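Local coordinates for protein lovastatin nonaketide synthase, polyketide synthase component (Aspergillus terreus, PDB 7CPX) that builds, as an iterative polyketide synthase, the dihydromonacolin L backbone of lovastatin from malonyl-CoA, with methylation and NADPH-dependent reduction along the way, at residues V12-F20 against E104-A113; A203-I211 against H367-A375. The protein carries 2 engineered substitutions. One frame throughout, in Å; residues are numbered along the deposited sequence.

Contact 1 of 2, residues V12-F20 against E104-A113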
loop_
_atom_site.group_PDB
_atom_site.type_symbol
_atom_site.label_atom_id
_atom_site.label_comp_id
_atom_site.label_asym_id
_atom_site.label_seq_id
_atom_site.Cartn_x
_atom_site.Cartn_y
_atom_site.Cartn_z
ATOM N N VAL A 12 -30.897 23.808 -40.688
ATOM C CA VAL A 12 -30.502 25.167 -40.341
ATOM C C VAL A 12 -30.082 25.221 -38.880
ATOM O O VAL A 12 -30.794 24.726 -38.001
ATOM C CB VAL A 12 -31.643 26.162 -40.629
ATOM C CG1 VAL A 12 -32.708 26.084 -39.565
ATOM C CG2 VAL A 12 -31.107 27.561 -40.741
ATOM N N VAL A 13 -28.918 25.814 -38.628
ATOM C CA VAL A 13 -28.479 26.136 -37.274
ATOM C C VAL A 13 -29.149 27.445 -36.878
ATOM O O VAL A 13 -28.814 28.510 -37.410
ATOM C CB VAL A 13 -26.956 26.253 -37.182
ATOM C CG1 VAL A 13 -26.548 26.565 -35.757
ATOM C CG2 VAL A 13 -26.283 24.985 -37.658
ATOM N N VAL A 14 -30.093 27.363 -35.939
ATOM C CA VAL A 14 -30.810 28.538 -35.462
ATOM C C VAL A 14 -30.193 29.123 -34.200
ATOM O O VAL A 14 -30.401 30.310 -33.912
ATOM C CB VAL A 14 -32.287 28.202 -35.191
ATOM C CG1 VAL A 14 -32.973 27.762 -36.462
ATOM C CG2 VAL A 14 -32.401 27.112 -34.138
ATOM N N GLY A 15 -29.455 28.328 -33.436
ATOM C CA GLY A 15 -28.845 28.812 -32.216
ATOM C C GLY A 15 -27.783 27.850 -31.743
ATOM O O GLY A 15 -27.742 26.686 -32.157
ATOM N N SER A 16 -26.922 28.351 -30.862
ATOM C CA SER A 16 -25.818 27.547 -30.369
ATOM C C SER A 16 -25.462 27.964 -28.952
ATOM O O SER A 16 -25.671 29.110 -28.548
ATOM C CB SER A 16 -24.590 27.669 -31.278
ATOM O OG SER A 16 -24.174 29.019 -31.395
ATOM N N GLY A 17 -24.928 27.011 -28.211
ATOM C CA GLY A 17 -24.401 27.274 -26.883
ATOM C C GLY A 17 -23.044 26.626 -26.742
ATOM O O GLY A 17 -22.874 25.444 -27.039
ATOM N N CYS A 18 -22.075 27.412 -26.282
ATOM C CA CYS A 18 -20.680 27.008 -26.344
ATOM C C CYS A 18 -20.008 27.190 -24.994
ATOM O O CYS A 18 -20.172 28.226 -24.345
ATOM C CB CYS A 18 -19.931 27.816 -27.409
ATOM S SG CYS A 18 -20.416 27.428 -29.101
ATOM N N ARG A 19 -19.256 26.175 -24.583
ATOM C CA ARG A 19 -18.293 26.254 -23.492
ATOM C C ARG A 19 -16.975 25.832 -24.120
ATOM O O ARG A 19 -16.663 24.641 -24.185
ATOM C CB ARG A 19 -18.673 25.366 -22.323
ATOM C CG ARG A 19 -19.978 25.736 -21.660
ATOM C CD ARG A 19 -19.892 27.071 -20.954
ATOM N NE ARG A 19 -21.110 27.346 -20.203
ATOM C CZ ARG A 19 -21.365 26.866 -18.994
ATOM N NH1 ARG A 19 -20.498 26.096 -18.357
ATOM N NH2 ARG A 19 -22.522 27.160 -18.412
ATOM N N PHE A 20 -16.227 26.810 -24.618
ATOM C CA PHE A 20 -14.994 26.568 -25.336
ATOM C C PHE A 20 -13.826 27.218 -24.611
ATOM O O PHE A 20 -14.008 28.196 -23.878
ATOM C CB PHE A 20 -15.077 27.113 -26.765
ATOM C CG PHE A 20 -15.653 26.141 -27.748
ATOM C CD1 PHE A 20 -16.996 25.820 -27.714
ATOM C CD2 PHE A 20 -14.854 25.555 -28.708
ATOM C CE1 PHE A 20 -17.531 24.929 -28.617
ATOM C CE2 PHE A 20 -15.381 24.662 -29.615
ATOM C CZ PHE A 20 -16.723 24.347 -29.571
ATOM N N GLU A 104 -26.055 22.654 -19.787
ATOM C CA GLU A 104 -25.921 24.107 -19.798
ATOM C C GLU A 104 -25.848 24.643 -21.224
ATOM O O GLU A 104 -26.524 25.619 -21.564
ATOM C CB GLU A 104 -24.689 24.523 -18.997
ATOM C CG GLU A 104 -24.807 24.238 -17.509
ATOM C CD GLU A 104 -23.554 24.603 -16.739
ATOM O OE1 GLU A 104 -22.494 24.776 -17.374
ATOM O OE2 GLU A 104 -23.630 24.718 -15.499
ATOM N N THR A 105 -25.046 24.004 -22.078
ATOM C CA THR A 105 -24.882 24.477 -23.448
ATOM C C THR A 105 -26.144 24.276 -24.269
ATOM O O THR A 105 -26.450 25.100 -25.133
ATOM C CB THR A 105 -23.712 23.761 -24.117
ATOM O OG1 THR A 105 -23.866 22.344 -23.971
ATOM C CG2 THR A 105 -22.405 24.196 -23.498
ATOM N N VAL A 106 -26.881 23.194 -24.031
ATOM C CA VAL A 106 -28.128 22.984 -24.753
ATOM C C VAL A 106 -29.151 24.032 -24.350
ATOM O O VAL A 106 -29.881 24.558 -25.195
ATOM C CB VAL A 106 -28.651 21.557 -24.521
ATOM C CG1 VAL A 106 -30.079 21.436 -25.016
ATOM C CG2 VAL A 106 -27.770 20.559 -25.239
ATOM N N TYR A 107 -29.226 24.357 -23.058
ATOM C CA TYR A 107 -30.122 25.432 -22.651
ATOM C C TYR A 107 -29.689 26.757 -23.263
ATOM O O TYR A 107 -30.530 27.556 -23.690
ATOM C CB TYR A 107 -30.183 25.549 -21.131
ATOM C CG TYR A 107 -31.182 26.588 -20.676
ATOM C CD1 TYR A 107 -32.532 26.289 -20.596
ATOM C CD2 TYR A 107 -30.777 27.873 -20.351
ATOM C CE1 TYR A 107 -33.450 27.236 -20.194
ATOM C CE2 TYR A 107 -31.688 28.827 -19.946
ATOM C CZ TYR A 107 -33.024 28.504 -19.870
ATOM O OH TYR A 107 -33.937 29.452 -19.466
ATOM N N GLU A 108 -28.380 27.008 -23.314
ATOM C CA GLU A 108 -27.890 28.234 -23.933
ATOM C C GLU A 108 -28.255 28.288 -25.410
ATOM O O GLU A 108 -28.634 29.344 -25.926
ATOM C CB GLU A 108 -26.377 28.345 -23.756
ATOM C CG GLU A 108 -25.937 28.622 -22.333
ATOM C CD GLU A 108 -24.432 28.570 -22.169
ATOM O OE1 GLU A 108 -23.728 28.397 -23.185
ATOM O OE2 GLU A 108 -23.953 28.699 -21.023
ATOM N N ALA A 109 -28.135 27.159 -26.108
ATOM C CA ALA A 109 -28.469 27.118 -27.527
ATOM C C ALA A 109 -29.959 27.320 -27.746
ATOM O O ALA A 109 -30.367 28.024 -28.676
ATOM C CB ALA A 109 -28.017 25.791 -28.134
ATOM N N VAL A 110 -30.789 26.703 -26.904
ATOM C CA VAL A 110 -32.230 26.909 -26.996
ATOM C C VAL A 110 -32.563 28.374 -26.761
ATOM O O VAL A 110 -33.391 28.963 -27.468
ATOM C CB VAL A 110 -32.958 25.990 -25.998
ATOM C CG1 VAL A 110 -34.439 26.309 -25.943
ATOM C CG2 VAL A 110 -32.761 24.543 -26.388
ATOM N N THR A 111 -31.925 28.983 -25.763
ATOM C CA THR A 111 -32.153 30.392 -25.472
ATOM C C THR A 111 -31.752 31.268 -26.652
ATOM O O THR A 111 -32.507 32.154 -27.069
ATOM C CB THR A 111 -31.371 30.780 -24.217
ATOM O OG1 THR A 111 -31.975 30.174 -23.067
ATOM C CG2 THR A 111 -31.338 32.279 -24.043
ATOM N N ASN A 112 -30.565 31.028 -27.209
ATOM C CA ASN A 112 -30.079 31.847 -28.313
ATOM C C ASN A 112 -30.949 31.676 -29.550
ATOM O O ASN A 112 -31.203 32.643 -30.277
ATOM C CB ASN A 112 -28.626 31.492 -28.621
ATOM C CG ASN A 112 -27.700 31.776 -27.458
ATOM O OD1 ASN A 112 -27.991 32.619 -26.611
ATOM N ND2 ASN A 112 -26.575 31.073 -27.412
ATOM N N ALA A 113 -31.413 30.453 -29.805
ATOM C CA ALA A 113 -32.309 30.215 -30.928
ATOM C C ALA A 113 -33.628 30.953 -30.764
ATOM O O ALA A 113 -34.345 31.147 -31.753
ATOM C CB ALA A 113 -32.568 28.718 -31.084
#
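Gly17 and Gly15 lie against helix 104-113, where the segment axes come within 5.5 Å at 147°. The tight part is strand backbone against helix backbone and the small Ala109 CB. Ser16 CA and Ala109 CA are 3.9 Å apart, and the CA of Gly17 points a C-H at Thr105 O over 3.5 Å, with no side chain on either glycine between strand and helix. Val14 extends this close strip, its CG2 meeting Ala113 CB at 3.5 Å. Asn112 ND2 donates to Ser16 O, a bond modelled too short for its length to be trusted.

Toward Arg19 the contact passes to long, polar side chains, still buried. With CG anti to the carbonyl carbon (chi1 -63°), Arg19 CG lies 3.4 Å from Thr105 CG2; the bend at chi2 then turns the chain toward two glutamates. Glu108 OE2 receives Arg19 NE 3.3 Å away, in the guanidinium plane and on the syn side of the carboxylate, and also accepts from Trp930 NE1. Glu104 completes the salt-bridge network with Arg19 NH1, though its OE1 is less surely placed. Ser16 and Cys18 point the other way, onto Met378. The sheet thus lies between outer helix 97-113 and central helix 369-386, as in the five-layered alpha-beta-alpha-beta-alpha thiolase fold of ketosynthases.

Contact 2 of 2, residues A203-I211 against H367-A375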
loop_
_atom_site.group_PDB
_atom_site.type_symbol
_atom_site.label_atom_id
_atom_site.label_comp_id
_atom_site.label_asym_id
_atom_site.label_seq_id
_atom_site.Cartn_x
_atom_site.Cartn_y
_atom_site.Cartn_z
ATOM N N ALA A 203 -33.760 19.449 -33.413
ATOM C CA ALA A 203 -32.776 18.437 -33.047
ATOM C C ALA A 203 -31.537 19.124 -32.502
ATOM O O ALA A 203 -30.926 19.943 -33.188
ATOM C CB ALA A 203 -32.417 17.561 -34.246
ATOM N N ILE A 204 -31.165 18.789 -31.275
ATOM C CA ILE A 204 -29.904 19.251 -30.717
ATOM C C ILE A 204 -28.799 18.354 -31.251
ATOM O O ILE A 204 -28.872 17.127 -31.137
ATOM C CB ILE A 204 -29.934 19.235 -29.184
ATOM C CG1 ILE A 204 -30.951 20.245 -28.650
ATOM C CG2 ILE A 204 -28.556 19.525 -28.634
ATOM C CD1 ILE A 204 -30.710 21.669 -29.091
ATOM N N ALA A 205 -27.794 18.960 -31.869
ATOM C CA ALA A 205 -26.553 18.285 -32.211
ATOM C C ALA A 205 -25.496 18.835 -31.267
ATOM O O ALA A 205 -25.100 19.999 -31.378
ATOM C CB ALA A 205 -26.175 18.516 -33.671
ATOM N N ALA A 206 -25.073 18.018 -30.317
ATOM C CA ALA A 206 -24.164 18.456 -29.277
ATOM C C ALA A 206 -22.901 17.613 -29.312
ATOM O O ALA A 206 -22.840 16.556 -29.938
ATOM C CB ALA A 206 -24.825 18.370 -27.896
ATOM N N GLY A 207 -21.882 18.114 -28.632
ATOM C CA GLY A 207 -20.635 17.395 -28.484
ATOM C C GLY A 207 -19.973 17.808 -27.197
ATOM O O GLY A 207 -20.132 18.944 -26.736
ATOM N N ALA A 208 -19.223 16.883 -26.608
ATOM C CA ALA A 208 -18.597 17.144 -25.318
ATOM C C ALA A 208 -17.284 16.388 -25.224
ATOM O O ALA A 208 -17.266 15.158 -25.321
ATOM C CB ALA A 208 -19.525 16.742 -24.172
ATOM N N ASN A 209 -16.194 17.126 -25.035
ATOM C CA ASN A 209 -14.904 16.552 -24.686
ATOM C C ASN A 209 -14.338 17.350 -23.527
ATOM O O ASN A 209 -14.233 18.578 -23.609
ATOM C CB ASN A 209 -13.935 16.573 -25.865
ATOM C CG ASN A 209 -12.528 16.180 -25.467
ATOM O OD1 ASN A 209 -12.196 14.997 -25.402
ATOM N ND2 ASN A 209 -11.691 17.175 -25.202
ATOM N N LEU A 210 -13.977 16.660 -22.453
ATOM C CA LEU A 210 -13.481 17.306 -21.251
ATOM C C LEU A 210 -12.232 16.599 -20.757
ATOM O O LEU A 210 -12.035 15.403 -20.990
ATOM C CB LEU A 210 -14.544 17.319 -20.151
ATOM C CG LEU A 210 -15.781 18.162 -20.461
ATOM C CD1 LEU A 210 -16.764 18.070 -19.322
ATOM C CD2 LEU A 210 -15.403 19.608 -20.718
ATOM N N ILE A 211 -11.392 17.362 -20.065
ATOM C CA ILE A 211 -10.134 16.866 -19.530
ATOM C C ILE A 211 -10.266 16.773 -18.018
ATOM O O ILE A 211 -9.991 17.737 -17.296
ATOM C CB ILE A 211 -8.964 17.774 -19.945
ATOM C CG1 ILE A 211 -8.673 17.594 -21.434
ATOM C CG2 ILE A 211 -7.738 17.470 -19.116
ATOM C CD1 ILE A 211 -7.949 18.747 -22.060
ATOM N N HIS A 367 -7.819 20.387 -30.348
ATOM C CA HIS A 367 -8.536 19.206 -30.814
ATOM C C HIS A 367 -9.452 18.734 -29.697
ATOM O O HIS A 367 -9.017 18.062 -28.759
ATOM C CB HIS A 367 -7.558 18.114 -31.224
ATOM C CG HIS A 367 -8.223 16.888 -31.763
ATOM N ND1 HIS A 367 -8.358 16.647 -33.113
ATOM C CD2 HIS A 367 -8.807 15.841 -31.134
ATOM C CE1 HIS A 367 -8.987 15.501 -33.293
ATOM N NE2 HIS A 367 -9.271 14.992 -32.108
ATOM N N THR A 368 -10.735 19.083 -29.792
ATOM C CA THR A 368 -11.707 18.782 -28.749
ATOM C C THR A 368 -12.408 17.448 -28.984
ATOM O O THR A 368 -13.549 17.261 -28.552
ATOM C CB THR A 368 -12.727 19.914 -28.639
ATOM O OG1 THR A 368 -13.457 20.026 -29.863
ATOM C CG2 THR A 368 -12.031 21.232 -28.350
ATOM N N GLU A 369 -11.746 16.524 -29.679
ATOM C CA GLU A 369 -12.201 15.145 -29.798
ATOM C C GLU A 369 -13.682 15.049 -30.157
ATOM O O GLU A 369 -14.069 15.360 -31.287
ATOM C CB GLU A 369 -11.924 14.398 -28.492
ATOM C CG GLU A 369 -10.472 14.418 -28.050
ATOM C CD GLU A 369 -9.584 13.531 -28.897
ATOM O OE1 GLU A 369 -10.019 13.119 -29.991
ATOM O OE2 GLU A 369 -8.452 13.235 -28.460
ATOM N N GLY A 370 -14.516 14.629 -29.202
ATOM C CA GLY A 370 -15.904 14.340 -29.521
ATOM C C GLY A 370 -16.630 15.529 -30.118
ATOM O O GLY A 370 -17.325 15.399 -31.128
ATOM N N THR A 371 -16.472 16.701 -29.513
ATOM C CA THR A 371 -17.113 17.911 -30.003
ATOM C C THR A 371 -16.317 18.583 -31.111
ATOM O O THR A 371 -16.786 19.578 -31.675
ATOM C CB THR A 371 -17.320 18.903 -28.858
ATOM O OG1 THR A 371 -18.296 19.879 -29.238
ATOM C CG2 THR A 371 -16.031 19.603 -28.538
ATOM N N ALA A 372 -15.138 18.054 -31.444
ATOM C CA ALA A 372 -14.273 18.708 -32.418
ATOM C C ALA A 372 -15.039 19.032 -33.691
ATOM O O ALA A 372 -15.029 20.174 -34.165
ATOM C CB ALA A 372 -13.071 17.814 -32.723
ATOM N N GLY A 373 -15.735 18.042 -34.238
ATOM C CA GLY A 373 -16.584 18.265 -35.386
ATOM C C GLY A 373 -17.446 19.494 -35.204
ATOM O O GLY A 373 -17.324 20.466 -35.959
ATOM N N LEU A 374 -18.296 19.480 -34.175
ATOM C CA LEU A 374 -19.156 20.628 -33.922
ATOM C C LEU A 374 -18.338 21.902 -33.791
ATOM O O LEU A 374 -18.717 22.949 -34.329
ATOM C CB LEU A 374 -19.989 20.402 -32.662
ATOM C CG LEU A 374 -21.413 19.893 -32.878
ATOM C CD1 LEU A 374 -22.077 19.648 -31.544
ATOM C CD2 LEU A 374 -22.219 20.885 -33.688
ATOM N N ALA A 375 -17.202 21.832 -33.096
ATOM C CA ALA A 375 -16.351 23.009 -32.987
ATOM C C ALA A 375 -16.040 23.555 -34.370
ATOM O O ALA A 375 -16.302 24.728 -34.665
ATOM C CB ALA A 375 -15.065 22.665 -32.237
#
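Asn209 OD1 is held by a hydrogen bond with Thr133 OG1 and a weak one from Arg244 NH1, while the aliphatic part of Glu369 packs against it. Glu369 CB lies 3.2 Å from Asn209 OD1, and the amide and carboxylate planes are turned 56° apart. A chi1 of 171° sets CG opposite the backbone N of Asn209, which carries the amide toward Thr368 and Glu369. Glu369 bends at chi2, leading its carboxylate away from the strand to Tyr242 OH, which bonds OE2. His367, a probable ketosynthase active-site residue, donates weakly from NE2 to Glu369 OE1, though the placement of NE2 is uncertain.

Strand 203-209 and helix 369-375 run at 138° with axes 5.4 Å apart, the sheet-to-central-helix packing of the thiolase fold. This close approach is consistent with the lack of a side chain on Gly207: Gly207 CA and Thr371 CA are 3.9 Å apart. Thr371 lays its CB against the following peptide, 3.6 Å from Ala208 N, and its OG1 stands 3.2 Å from Gly207 O. One turn on, Leu374 reaches over the strand: CD2 is 3.8 Å from Ala205 O, whereas CD1 is modelled too close to the backbone for its position to be trusted. Val188 of helix 183-196 meets both Leu374 and Ala205.

Overall arrangement
Contacts 1 and 2 lie 13 Å apart, centre to centre, on one mixed sheet, where strand 247-255 separates strand 203-209 from strand 11-19. Their helices take opposite faces of that sheet, and each also touches the other contact's strand. Phe20 CE2 packs on Ala375 CB at 3.3 Å, and Val106 CG2 meets Ile204 CG2 at 3.6 Å. Contact 1 is remote from the annotated sites. Contact 2 borders the predicted ketosynthase centre: the Glu369 side chain comes within about 3 Å of the side chain of Cys181 and about 7 Å of that of His320, nearest atoms, and His367 belongs to the segment itself.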